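Local coordinates for protein lipocalin AI-4 (PDB 5H9N) that binds cysteinyl leukotrienes such as leukotriene C4 inside a lipocalin barrel, probably as a salivary protein that sequesters these host mediators for a blood-feeding insect, at residues T4-P7 against N11-S14; G15-G20 against Q76-F81; N24-G29 against A106-C111; V97-Y102 against A136-K141; F123-R128 against G132-G137. The protein carries 1 engineered substitution. All blocks are in the same frame, centred on the assembly; numbering follows the deposited sequence. Where two conformers were deposited one is given.

In the fold
Leukotriene C4 lies inside the barrel formed by a curled antiparallel sheet, and contact 3, centred about 6 Å from the centre of the chain, lies nearest: F26, L108 and R110 belong to its pocket. Contacts 1 and 2, with centres about 9 Å apart, are joined through F78, whose ring packs on I6 and I17. Contacts 4 and 5, centres about 8 Å apart, share A136 and G137 and pack the segment leading into helix 139-144 against the outside of the barrel. K141 NZ of contact 4 donates to K16 O of contact 2 at 2.6 Å, tying that helix to the N-terminal loop. On the same strands as contacts 2 and 5, F81 and F126 touch the ligand.

Contact 1 of 5, residues T4-P7 against N11-S14; sequences TSIP and NALS
Residues 4-7 and 11-14 are both irregular loop, and their backbones come nearest at I6 and A12, whose CA atoms are 7.6 Å apart. One methyl bridges them. I6 CD1 lies 3.8 Å from A12 CA and 4.0 Å from A12 CB, with N11 C also within van der Waals distance, so the isoleucine tip rests on the N11-A12 backbone as much as on the alanine methyl. Its CG1 sits between the backbone N and the carbonyl carbon (chi1 63°), and an extended chi2 carries CD1 straight out to the other loop. The second loop is shaped by an Asx turn: N11 OD1 accepts from L13 N at 2.9 Å, the donor standing 38° out of the carbonyl plane. Both belong to the N-terminal segment that runs over the outer face of the lipocalin barrel wall ahead of helix 23-26. C10, in the link between them, forms a disulfide with C111 of strand 105-112, and N11 N is hydrogen-bonded to Y109 OH on the same strand. I6 N is held in turn by N75 OD1, and the I6 side chain, which also packs on Y94, is about 11 Å from the bound leukotriene.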
# COMPACT_ATOMS: atom_id res chain seq x y z
N THR A 4 1.71 8.75 17.21
CA THR A 4 3.16 8.64 17.10
C THR A 4 3.66 7.24 16.76
O THR A 4 4.85 7.02 16.57
CB THR A 4 3.83 9.08 18.41
OG1 THR A 4 3.23 8.38 19.51
CG2 THR A 4 3.63 10.58 18.61
N SER A 5 2.74 6.28 16.68
CA SER A 5 3.10 4.94 16.24
C SER A 5 1.90 4.30 15.58
O SER A 5 0.76 4.76 15.74
CB SER A 5 3.62 4.08 17.40
OG SER A 5 2.69 3.99 18.47
N ILE A 6 2.14 3.25 14.81
CA ILE A 6 1.08 2.56 14.12
C ILE A 6 0.13 1.88 15.11
O ILE A 6 0.50 1.64 16.26
CB ILE A 6 1.66 1.54 13.13
CG1 ILE A 6 2.47 0.46 13.86
CG2 ILE A 6 2.50 2.28 12.06
CD1 ILE A 6 3.12 -0.55 12.94
N PRO A 7 -1.10 1.57 14.68
CA PRO A 7 -2.06 0.99 15.63
C PRO A 7 -1.59 -0.34 16.20
O PRO A 7 -0.94 -1.13 15.50
CB PRO A 7 -3.32 0.80 14.77
CG PRO A 7 -3.19 1.78 13.67
CD PRO A 7 -1.72 1.83 13.36
N ASN A 11 1.71 -4.78 12.09
CA ASN A 11 3.07 -5.32 12.09
C ASN A 11 4.08 -4.23 11.71
O ASN A 11 4.02 -3.69 10.61
CB ASN A 11 3.13 -6.51 11.12
CG ASN A 11 4.39 -7.34 11.26
OD1 ASN A 11 5.42 -6.89 11.76
ND2 ASN A 11 4.31 -8.59 10.81
N ALA A 12 4.99 -3.90 12.61
CA ALA A 12 6.00 -2.88 12.31
C ALA A 12 7.09 -3.38 11.36
O ALA A 12 7.86 -2.57 10.83
CB ALA A 12 6.61 -2.36 13.59
N LEU A 13 7.15 -4.69 11.14
CA LEU A 13 8.03 -5.30 10.13
C LEU A 13 9.49 -4.94 10.38
O LEU A 13 10.28 -4.76 9.46
CB LEU A 13 7.61 -4.89 8.71
CG LEU A 13 6.28 -5.54 8.30
CD1 LEU A 13 5.79 -5.06 6.95
CD2 LEU A 13 6.44 -7.06 8.30
N SER A 14 9.85 -4.86 11.65
CA SER A 14 11.21 -4.53 12.02
C SER A 14 12.20 -5.51 11.38
O SER A 14 12.04 -6.72 11.51
CB SER A 14 11.35 -4.53 13.54
OG SER A 14 12.65 -4.15 13.93

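Contact 2 of 5, residues G15-G20 against Q76-F81; sequences GKIMSG and QGFYSF
I17 meets Q76 and F78 where the N-terminal loop of this lipocalin passes the start of strand 78-85, one of the antiparallel strands of the barrel. The contact is small, burying 95 Å² in all, and no hydrogen bond crosses it. The closest backbone pair is I17 and G77, with CA atoms 7.4 Å apart.

The apolar part rests on a single methyl. I17 CD1 lies 4.2 Å from F78 CE1, approaching the ring obliquely, and the two side chains cross at about a right angle. With CG1 anti to the carbonyl carbon (chi1 -62°) and chi2 extended, the CD1 end of I17 is delivered to the ring. F78 has further apolar neighbours in I6 and Y109, so its ring, on the outer side of the strand, joins I17 to residues 4-7 and to strand 105-112.

Polar bonds hold the loop from outside the pair: M18 is paired through its backbone with V98 on strand 90-100, and K16 O accepts from K141 NZ. Further along strand 78-85, F81 touches the leukotriene. The side chain of F78 is about 9 Å from the bound leukotriene.

Backbone atoms supply the rest. G77, with a positive phi of 93°, turns the chain into the strand and brings its backbone close beside I17. I17 CD1 also makes a van der Waals contact with the backbone of the other segment, 3.8 Å from Q76 O.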
# COMPACT_ATOMS: atom_id res chain seq x y z
N GLY A 15 13.20 -4.99 10.66
CA GLY A 15 14.20 -5.84 10.03
C GLY A 15 13.76 -6.39 8.68
O GLY A 15 14.50 -7.12 8.02
N LYS A 16 12.56 -6.03 8.25
CA LYS A 16 12.04 -6.60 7.02
C LYS A 16 11.82 -5.57 5.91
O LYS A 16 11.51 -5.94 4.78
CB LYS A 16 10.73 -7.34 7.31
CG LYS A 16 10.95 -8.58 8.18
CD LYS A 16 9.65 -9.12 8.74
CE LYS A 16 9.91 -10.33 9.61
NZ LYS A 16 8.68 -10.77 10.33
N ILE A 17 12.00 -4.30 6.23
CA ILE A 17 11.81 -3.21 5.27
C ILE A 17 13.13 -2.86 4.59
O ILE A 17 14.18 -2.86 5.22
CB ILE A 17 11.23 -1.95 5.97
CG1 ILE A 17 9.85 -2.27 6.55
CG2 ILE A 17 11.13 -0.78 5.00
CD1 ILE A 17 9.25 -1.14 7.37
N MET A 18 13.07 -2.58 3.29
CA MET A 18 14.25 -2.19 2.53
C MET A 18 15.01 -1.05 3.19
O MET A 18 14.43 -0.20 3.87
CB MET A 18 13.86 -1.75 1.13
CG MET A 18 13.01 -0.48 1.12
SD MET A 18 12.39 0.01 -0.50
CE MET A 18 13.93 0.32 -1.36
N SER A 19 16.31 -1.04 2.97
CA SER A 19 17.12 0.09 3.38
C SER A 19 17.13 1.12 2.26
O SER A 19 16.91 0.78 1.08
CB SER A 19 18.54 -0.36 3.73
OG SER A 19 19.13 -1.02 2.62
N GLY A 20 17.33 2.37 2.63
CA GLY A 20 17.54 3.44 1.67
C GLY A 20 16.33 3.81 0.85
O GLY A 20 16.47 4.23 -0.30
N GLN A 76 9.94 3.69 11.69
CA GLN A 76 10.70 3.97 10.49
C GLN A 76 10.10 3.30 9.26
O GLN A 76 9.78 2.11 9.28
CB GLN A 76 12.14 3.51 10.69
CG GLN A 76 13.10 3.90 9.60
CD GLN A 76 14.50 3.41 9.89
OE1 GLN A 76 15.24 4.02 10.67
NE2 GLN A 76 14.88 2.29 9.28
N GLY A 77 9.91 4.10 8.21
CA GLY A 77 9.37 3.59 6.96
C GLY A 77 7.87 3.71 6.84
O GLY A 77 7.33 3.59 5.73
N PHE A 78 7.18 3.97 7.94
CA PHE A 78 5.72 4.02 7.91
C PHE A 78 5.18 5.42 7.65
O PHE A 78 5.75 6.44 8.07
CB PHE A 78 5.13 3.48 9.21
CG PHE A 78 4.93 1.98 9.19
CD1 PHE A 78 5.96 1.14 9.54
CD2 PHE A 78 3.72 1.43 8.79
CE1 PHE A 78 5.78 -0.25 9.50
CE2 PHE A 78 3.55 0.07 8.75
CZ PHE A 78 4.56 -0.76 9.11
N TYR A 79 4.04 5.42 6.96
CA TYR A 79 3.28 6.61 6.64
C TYR A 79 1.87 6.45 7.16
O TYR A 79 1.32 5.34 7.14
CB TYR A 79 3.26 6.86 5.13
CG TYR A 79 4.62 7.24 4.60
CD1 TYR A 79 5.56 6.27 4.30
CD2 TYR A 79 4.98 8.57 4.45
CE1 TYR A 79 6.81 6.61 3.85
CE2 TYR A 79 6.22 8.92 3.99
CZ TYR A 79 7.13 7.95 3.68
OH TYR A 79 8.38 8.30 3.23
N SER A 80 1.27 7.55 7.59
CA SER A 80 -0.14 7.62 7.96
C SER A 80 -0.86 8.43 6.91
O SER A 80 -0.44 9.55 6.59
CB SER A 80 -0.31 8.25 9.34
OG SER A 80 -1.68 8.47 9.64
N PHE A 81 -1.94 7.88 6.37
CA PHE A 81 -2.76 8.59 5.39
C PHE A 81 -4.14 8.86 5.95
O PHE A 81 -4.83 7.94 6.40
CB PHE A 81 -2.84 7.79 4.09
CG PHE A 81 -1.60 7.87 3.27
CD1 PHE A 81 -1.43 8.90 2.36
CD2 PHE A 81 -0.57 6.96 3.44
CE1 PHE A 81 -0.26 9.01 1.62
CE2 PHE A 81 0.59 7.06 2.68
CZ PHE A 81 0.75 8.09 1.78

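Contact 3 of 5, residues N24-G29 against A106-C111; sequences NRFFTG and ALLYRC. With LTX ((5~{S},6~{R},7~{E},9~{E},11~{Z},14~{Z})-6-[(2~{R})-2-[[(4~{S})-4-azanyl-5-oxidanyl-5-oxidanylidene-pentanoyl]amino]-3-( 2-hydroxy-2-oxoethylamino)-3-oxidanylidene-propyl]sulfanyl-5-oxidanyl-icosa-7,9,11,14-tetraenoic acid), chain B.
F26 and L108 approach from opposite directions, the phenyl ring from helix 23-26 and the leucine from strand 105-112. L108 CD1 meets the ring obliquely, 3.9 Å from F26 CZ, while A106 CB comes to the ring edge near its plane at 3.6 Å from CE1. F26 CG is anti to the backbone N (chi1 177°), which points the ring at strand 105-112. The same end of the ring touches the tail of leukotriene C4, CZ lying 4.0 Å from LTX C20, and L108 CD2 packs on LTX C19.

R110 handles the opposite end of the lipid. Its guanidinium grips the C1 carboxylate with two bonds, NE to LTX O2 (2.8 Å, 167°) and NH2 to LTX O1 (2.9 Å, 177°), while LTX C9 lies 3.5 Å above one face of the group. A bend at chi3 turns the guanidinium to the carboxylate, and NH1 is hydrogen-bonded to Y48 OH. The fatty-acid chain is thus folded back within the lipocalin pocket.

W31, on strand 30-36, stacks on F26 and donates from NE1 to its carbonyl oxygen. The short helix lies at the barrel end, as in other lipocalins, F26 also touching V97 of neighbouring strand 90-100.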
# COMPACT_ATOMS: atom_id res chain seq x y z
N ASN A 24 11.00 10.35 -2.68
CA ASN A 24 10.81 11.17 -3.86
C ASN A 24 10.59 10.34 -5.12
O ASN A 24 9.85 10.74 -6.01
CB ASN A 24 12.02 12.10 -4.07
CG ASN A 24 12.01 13.28 -3.11
OD1 ASN A 24 10.99 13.59 -2.50
ND2 ASN A 24 13.16 13.94 -2.99
N ARG A 25 11.23 9.17 -5.19
CA ARG A 25 11.08 8.32 -6.37
C ARG A 25 9.85 7.44 -6.28
O ARG A 25 9.34 7.00 -7.30
CB ARG A 25 12.31 7.45 -6.57
CG ARG A 25 13.56 8.22 -6.95
CD ARG A 25 14.59 7.26 -7.50
NE ARG A 25 14.15 6.69 -8.76
CZ ARG A 25 14.50 5.49 -9.20
NH1 ARG A 25 15.29 4.72 -8.47
NH2 ARG A 25 14.05 5.05 -10.37
N PHE A 26 9.39 7.16 -5.07
CA PHE A 26 8.20 6.33 -4.93
C PHE A 26 6.91 7.13 -5.10
O PHE A 26 5.99 6.70 -5.80
CB PHE A 26 8.17 5.62 -3.58
CG PHE A 26 6.92 4.82 -3.39
CD1 PHE A 26 6.77 3.60 -4.03
CD2 PHE A 26 5.87 5.29 -2.61
CE1 PHE A 26 5.61 2.87 -3.91
CE2 PHE A 26 4.70 4.56 -2.48
CZ PHE A 26 4.58 3.35 -3.13
N PHE A 27 6.83 8.28 -4.45
CA PHE A 27 5.61 9.08 -4.47
C PHE A 27 5.57 10.01 -5.67
O PHE A 27 5.43 11.23 -5.54
CB PHE A 27 5.46 9.87 -3.16
CG PHE A 27 5.22 9.00 -1.96
CD1 PHE A 27 3.99 8.39 -1.76
CD2 PHE A 27 6.22 8.78 -1.03
CE1 PHE A 27 3.76 7.59 -0.66
CE2 PHE A 27 6.00 7.99 0.08
CZ PHE A 27 4.78 7.39 0.27
N THR A 28 5.73 9.42 -6.85
CA THR A 28 5.60 10.15 -8.10
C THR A 28 4.94 9.22 -9.11
O THR A 28 5.12 8.00 -9.04
CB THR A 28 6.97 10.64 -8.62
OG1 THR A 28 6.77 11.53 -9.73
CG2 THR A 28 7.84 9.48 -9.05
N GLY A 29 4.15 9.78 -10.01
CA GLY A 29 3.48 8.99 -11.03
C GLY A 29 2.30 8.18 -10.53
O GLY A 29 1.75 8.44 -9.46
N ALA A 106 6.27 -2.27 -6.58
CA ALA A 106 6.45 -1.96 -5.17
C ALA A 106 5.62 -2.92 -4.35
O ALA A 106 4.42 -3.09 -4.61
CB ALA A 106 6.05 -0.52 -4.88
N LEU A 107 6.23 -3.55 -3.36
CA LEU A 107 5.54 -4.38 -2.38
C LEU A 107 5.32 -3.56 -1.13
O LEU A 107 6.29 -3.09 -0.54
CB LEU A 107 6.37 -5.62 -2.05
CG LEU A 107 5.78 -6.57 -1.02
CD1 LEU A 107 4.50 -7.20 -1.54
CD2 LEU A 107 6.80 -7.62 -0.58
N LEU A 108 4.06 -3.35 -0.76
CA LEU A 108 3.70 -2.56 0.40
C LEU A 108 3.00 -3.39 1.45
O LEU A 108 2.34 -4.39 1.14
CB LEU A 108 2.79 -1.38 0.01
CG LEU A 108 3.44 -0.08 -0.44
CD1 LEU A 108 4.27 -0.30 -1.70
CD2 LEU A 108 2.39 1.00 -0.67
N TYR A 109 3.11 -2.94 2.69
CA TYR A 109 2.30 -3.44 3.79
C TYR A 109 1.33 -2.34 4.17
O TYR A 109 1.75 -1.18 4.25
CB TYR A 109 3.19 -3.82 4.97
CG TYR A 109 2.42 -4.21 6.21
CD1 TYR A 109 1.76 -5.43 6.29
CD2 TYR A 109 2.34 -3.36 7.31
CE1 TYR A 109 1.06 -5.80 7.41
CE2 TYR A 109 1.64 -3.71 8.44
CZ TYR A 109 0.99 -4.92 8.49
OH TYR A 109 0.31 -5.25 9.64
N ARG A 110 0.06 -2.67 4.34
CA ARG A 110 -0.94 -1.70 4.74
C ARG A 110 -1.71 -2.22 5.94
O ARG A 110 -1.99 -3.41 6.04
CB ARG A 110 -1.90 -1.40 3.58
CG ARG A 110 -2.93 -0.31 3.87
CD ARG A 110 -3.62 0.20 2.61
NE ARG A 110 -4.43 -0.84 1.98
CZ ARG A 110 -4.94 -0.74 0.76
NH1 ARG A 110 -4.71 0.35 0.03
NH2 ARG A 110 -5.64 -1.75 0.26
N CYS A 111 -2.07 -1.32 6.85
CA CYS A 111 -2.78 -1.71 8.06
C CYS A 111 -3.60 -0.53 8.58
O CYS A 111 -3.16 0.61 8.51
CB CYS A 111 -1.79 -2.19 9.12
SG CYS A 111 -2.51 -2.92 10.58
O2 LTX B . -5.33 -3.03 3.49
C1 LTX B . -6.14 -3.85 3.01
O1 LTX B . -6.16 -4.13 1.78
C2 LTX B . -7.11 -4.53 3.94
C3 LTX B . -8.51 -3.96 3.72
C4 LTX B . -8.46 -2.43 3.66
C5 LTX B . -9.86 -1.84 3.72
O3 LTX B . -10.56 -2.09 2.50
C6 LTX B . -9.83 -0.34 3.99
C7 LTX B . -9.15 0.41 2.85
C8 LTX B . -8.00 1.08 3.01
C9 LTX B . -7.40 1.81 1.87
C10 LTX B . -6.39 2.68 1.99
C11 LTX B . -5.87 3.37 0.81
C12 LTX B . -4.86 4.24 0.76
C13 LTX B . -4.03 4.69 1.95
C14 LTX B . -2.97 3.67 2.31
C15 LTX B . -1.85 3.49 1.63
C16 LTX B . -1.50 4.32 0.42
C17 LTX B . -0.74 3.46 -0.59
C18 LTX B . -0.20 4.34 -1.71
C19 LTX B . 0.30 3.52 -2.89
C20 LTX B . 0.86 4.42 -3.98
O32 LTX B . -12.28 2.70 -1.19
C21 LTX B . -12.06 2.43 0.00
O31 LTX B . -11.27 1.54 0.38
CA3 LTX B . -12.80 3.21 1.05
N3 LTX B . -12.39 2.79 2.38
C22 LTX B . -13.06 3.09 3.49
O33 LTX B . -14.09 3.75 3.45
CA2 LTX B . -12.55 2.62 4.82
CB2 LTX B . -11.24 1.84 4.71
SG2 LTX B . -11.51 0.17 4.22
N2 LTX B . -13.57 1.86 5.52
CD1 LTX B . -13.88 2.12 6.78
OE1 LTX B . -13.14 2.72 7.55
CG1 LTX B . -15.24 1.61 7.20
CB1 LTX B . -15.40 1.64 8.71
CA1 LTX B . -16.51 0.68 9.13
N1 LTX B . -16.28 -0.64 8.50
C23 LTX B . -17.85 1.20 8.72
O11 LTX B . -18.57 0.47 8.00
O12 LTX B . -18.20 2.33 9.11

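Contact 4 of 5, residues V97-Y102 against A136-K141; sequences VVETDY and AGLSTK
K141 NZ is gripped by K16 O of the N-terminal loop, and it also reaches water 1 in a weak bond of 3.0 Å. That water donates to V98 O at 3.1 Å, making an indirect link from helix 139-144 to strand 90-100. The E99 carboxylate stays apart from the ammonium, with 5.3 Å between E99 OE1 and K141 NZ, near enough that the opposite charges probably still attract.

The methylenes of the lysine do most of the packing. K141 CE lies 3.5 Å from V98 CG1 and 3.8 Å from E99 CG, its chain crossing both side chains obliquely; a bend at chi2 (59°) brings CE onto V98 and E99. V98 and E99 can both face the helix because they form a classic beta bulge opposite L107 of strand 105-112, placing two successive side chains on the outside of the lipocalin barrel. Past the bulge the strand ends in an ST turn, T100 OG1 accepting from Y102 N at 2.9 Å. Beside the bulge L138 brings CD2 to within 3.7 Å of E99 CB, and it packs on Y105 and L125 as well.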
# COMPACT_ATOMS: atom_id res chain seq x y z
N VAL A 97 6.60 0.85 2.57
CA VAL A 97 7.10 0.22 1.34
C VAL A 97 8.15 -0.81 1.74
O VAL A 97 9.23 -0.48 2.21
CB VAL A 97 7.69 1.25 0.38
CG1 VAL A 97 8.19 0.56 -0.89
CG2 VAL A 97 6.65 2.30 0.02
N VAL A 98 7.82 -2.09 1.55
CA VAL A 98 8.72 -3.16 1.94
C VAL A 98 9.88 -3.29 0.96
O VAL A 98 11.03 -3.42 1.38
CB VAL A 98 7.94 -4.49 2.03
CG1 VAL A 98 8.86 -5.63 2.41
CG2 VAL A 98 6.80 -4.36 3.05
N GLU A 99 9.58 -3.24 -0.33
CA GLU A 99 10.59 -3.38 -1.37
C GLU A 99 10.08 -2.70 -2.62
O GLU A 99 8.91 -2.89 -2.96
CB GLU A 99 10.89 -4.85 -1.66
CG GLU A 99 11.77 -5.57 -0.68
CD GLU A 99 13.23 -5.49 -1.05
OE1 GLU A 99 13.76 -6.49 -1.60
OE2 GLU A 99 13.85 -4.44 -0.81
N THR A 100 10.92 -1.94 -3.32
CA THR A 100 10.50 -1.34 -4.59
C THR A 100 11.70 -1.06 -5.46
O THR A 100 12.78 -0.81 -4.94
CB THR A 100 9.70 -0.03 -4.39
OG1 THR A 100 9.26 0.48 -5.66
CG2 THR A 100 10.54 1.02 -3.72
N ASP A 101 11.52 -1.12 -6.78
CA ASP A 101 12.57 -0.66 -7.69
C ASP A 101 12.16 0.66 -8.33
O ASP A 101 12.82 1.15 -9.24
CB ASP A 101 12.90 -1.73 -8.76
CG ASP A 101 11.82 -1.87 -9.83
OD1 ASP A 101 10.69 -1.42 -9.61
OD2 ASP A 101 12.14 -2.46 -10.88
N TYR A 102 11.05 1.23 -7.84
CA TYR A 102 10.51 2.55 -8.24
C TYR A 102 9.95 2.62 -9.65
O TYR A 102 8.91 3.24 -9.87
CB TYR A 102 11.56 3.65 -8.04
CG TYR A 102 12.16 3.66 -6.65
CD1 TYR A 102 11.46 4.20 -5.58
CD2 TYR A 102 13.41 3.11 -6.41
CE1 TYR A 102 11.99 4.20 -4.31
CE2 TYR A 102 13.95 3.10 -5.14
CZ TYR A 102 13.25 3.66 -4.10
OH TYR A 102 13.80 3.65 -2.83
N ALA A 136 10.35 -10.91 -10.91
CA ALA A 136 11.36 -11.87 -10.49
C ALA A 136 12.16 -11.34 -9.29
O ALA A 136 12.55 -12.11 -8.41
CB ALA A 136 12.30 -12.20 -11.63
N GLY A 137 12.37 -10.04 -9.25
CA GLY A 137 13.19 -9.45 -8.20
C GLY A 137 12.63 -9.59 -6.79
O GLY A 137 13.36 -9.40 -5.82
N LEU A 138 11.35 -9.93 -6.67
CA LEU A 138 10.73 -10.08 -5.36
C LEU A 138 10.67 -11.53 -4.88
O LEU A 138 10.18 -11.79 -3.79
CB LEU A 138 9.31 -9.51 -5.37
CG LEU A 138 9.15 -8.00 -5.29
CD1 LEU A 138 7.68 -7.63 -5.32
CD2 LEU A 138 9.82 -7.45 -4.03
N SER A 139 11.16 -12.46 -5.69
CA SER A 139 11.03 -13.88 -5.40
C SER A 139 11.46 -14.26 -3.98
O SER A 139 10.70 -14.87 -3.23
CB SER A 139 11.85 -14.68 -6.41
OG SER A 139 13.23 -14.43 -6.22
N THR A 140 12.67 -13.88 -3.61
CA THR A 140 13.21 -14.25 -2.31
C THR A 140 12.45 -13.55 -1.18
O THR A 140 12.12 -14.17 -0.17
CB THR A 140 14.71 -13.92 -2.23
OG1 THR A 140 15.36 -14.48 -3.38
CG2 THR A 140 15.31 -14.49 -0.96
N LYS A 141 12.15 -12.27 -1.37
CA LYS A 141 11.44 -11.50 -0.36
C LYS A 141 10.04 -12.06 -0.10
O LYS A 141 9.61 -12.16 1.05
CB LYS A 141 11.34 -10.03 -0.79
CG LYS A 141 10.76 -9.12 0.27
CD LYS A 141 11.62 -9.18 1.52
CE LYS A 141 11.59 -7.88 2.28
NZ LYS A 141 12.60 -7.88 3.37
O HOH W 1 13.46 -5.33 1.95

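Contact 5 of 5, residues F123-R128 against G132-G137; sequences FLLFNR and GEIPAG
The turn that leaves strand 120-127 of the lipocalin barrel folds back along the outer side of that strand, and L125 and N127 receive it. The backbones draw closest at N127 and G132, with CA atoms 5.4 Å apart, and have parted to 8.0 Å at L125 and I134.

The polar link centres on the carbonyl oxygen of E133. N127 ND2 donates to E133 O at 3.1 Å and 161°, the acceptor lying near the amide plane of the asparagine and the donor tilted 21° from the carbonyl plane. Water 2 gives this oxygen a second donor and also donates to N127 OD1 at 2.6 Å, so E133 O accepts two hydrogen bonds, one from the amide and one from the water. The other hydrogen bond of ND2 goes to T34 OG1 on strand 30-36, and with partners at both ends the N127 amide is fixed in rotation.

G132 packs right against that amide, its CA 3.5 Å from N127 CG.

Two residues back along the antiparallel strand, L125 points outward in the same direction. Its CG is anti to the backbone N (chi1 -179°), and CD2 reaches the turn, 3.6 Å from E133 O and 4.0 Å from P135 CD, the leucine methyl meeting the CD corner of the proline ring. P135 also rests on Y105 of strand 105-112. On the barrel side of the strand, F126 faces inward, touching the leukotriene and meeting Y48 edge-to-face.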
# COMPACT_ATOMS: atom_id res chain seq x y z
N PHE A 123 -0.74 -7.34 2.43
CA PHE A 123 0.42 -7.02 1.59
C PHE A 123 -0.09 -6.79 0.18
O PHE A 123 -0.93 -7.53 -0.32
CB PHE A 123 1.46 -8.13 1.62
CG PHE A 123 2.23 -8.20 2.91
CD1 PHE A 123 1.76 -8.95 3.98
CD2 PHE A 123 3.44 -7.52 3.06
CE1 PHE A 123 2.47 -9.03 5.17
CE2 PHE A 123 4.15 -7.59 4.24
CZ PHE A 123 3.67 -8.35 5.30
N LEU A 124 0.43 -5.72 -0.42
CA LEU A 124 -0.05 -5.17 -1.68
C LEU A 124 1.08 -5.13 -2.69
O LEU A 124 2.17 -4.68 -2.35
CB LEU A 124 -0.57 -3.76 -1.47
CG LEU A 124 -1.58 -3.53 -0.34
CD1 LEU A 124 -1.92 -2.05 -0.23
CD2 LEU A 124 -2.84 -4.33 -0.56
N LEU A 125 0.81 -5.55 -3.91
CA LEU A 125 1.77 -5.40 -4.99
C LEU A 125 1.25 -4.37 -5.98
O LEU A 125 0.17 -4.54 -6.59
CB LEU A 125 2.01 -6.72 -5.71
CG LEU A 125 3.02 -6.65 -6.87
CD1 LEU A 125 4.41 -6.28 -6.34
CD2 LEU A 125 3.07 -7.97 -7.64
N PHE A 126 2.03 -3.29 -6.09
CA PHE A 126 1.78 -2.22 -7.04
C PHE A 126 2.70 -2.35 -8.23
O PHE A 126 3.86 -2.77 -8.10
CB PHE A 126 1.96 -0.85 -6.39
CG PHE A 126 0.92 -0.53 -5.35
CD1 PHE A 126 1.07 -0.98 -4.04
CD2 PHE A 126 -0.22 0.19 -5.68
CE1 PHE A 126 0.12 -0.68 -3.08
CE2 PHE A 126 -1.17 0.47 -4.72
CZ PHE A 126 -0.99 0.04 -3.42
N ASN A 127 2.19 -1.97 -9.40
CA ASN A 127 2.92 -2.02 -10.65
C ASN A 127 2.74 -0.72 -11.41
O ASN A 127 1.66 -0.12 -11.36
CB ASN A 127 2.44 -3.21 -11.50
CG ASN A 127 3.28 -4.45 -11.31
OD1 ASN A 127 4.45 -4.45 -11.69
ND2 ASN A 127 2.69 -5.52 -10.76
N ARG A 128 3.77 -0.27 -12.11
CA ARG A 128 3.65 0.92 -12.93
C ARG A 128 2.75 0.70 -14.14
O ARG A 128 2.19 1.65 -14.68
CB ARG A 128 5.04 1.40 -13.38
CG ARG A 128 5.92 1.97 -12.25
CD ARG A 128 5.26 3.13 -11.54
NE ARG A 128 6.23 3.83 -10.70
CZ ARG A 128 5.99 4.98 -10.08
NH1 ARG A 128 4.80 5.56 -10.21
NH2 ARG A 128 6.93 5.56 -9.35
N GLY A 132 1.13 -5.34 -15.17
CA GLY A 132 2.24 -5.86 -14.38
C GLY A 132 1.85 -7.07 -13.55
O GLY A 132 0.73 -7.17 -13.05
N GLU A 133 2.77 -8.01 -13.41
CA GLU A 133 2.49 -9.17 -12.59
C GLU A 133 3.59 -9.31 -11.54
O GLU A 133 4.08 -8.30 -11.05
CB GLU A 133 2.30 -10.41 -13.47
CG GLU A 133 1.01 -10.33 -14.31
CD GLU A 133 0.81 -11.52 -15.23
OE1 GLU A 133 0.53 -12.62 -14.71
OE2 GLU A 133 0.90 -11.35 -16.46
N ILE A 134 3.97 -10.53 -11.19
CA ILE A 134 4.88 -10.69 -10.06
C ILE A 134 6.32 -10.63 -10.55
O ILE A 134 6.74 -11.47 -11.35
CB ILE A 134 4.62 -12.00 -9.29
CG1 ILE A 134 3.14 -12.06 -8.89
CG2 ILE A 134 5.57 -12.11 -8.09
CD1 ILE A 134 2.74 -13.29 -8.13
N PRO A 135 7.09 -9.64 -10.10
CA PRO A 135 8.45 -9.46 -10.62
C PRO A 135 9.40 -10.51 -10.08
O PRO A 135 9.31 -10.93 -8.92
CB PRO A 135 8.83 -8.06 -10.11
CG PRO A 135 8.09 -7.93 -8.84
CD PRO A 135 6.77 -8.64 -9.06
N ALA A 136 10.35 -10.91 -10.91
CA ALA A 136 11.36 -11.87 -10.49
C ALA A 136 12.16 -11.34 -9.29
O ALA A 136 12.55 -12.11 -8.41
CB ALA A 136 12.30 -12.20 -11.63
N GLY A 137 12.37 -10.04 -9.25
CA GLY A 137 13.19 -9.45 -8.20
C GLY A 137 12.63 -9.59 -6.79
O GLY A 137 13.36 -9.40 -5.82
O HOH W 2 6.32 -6.30 -11.80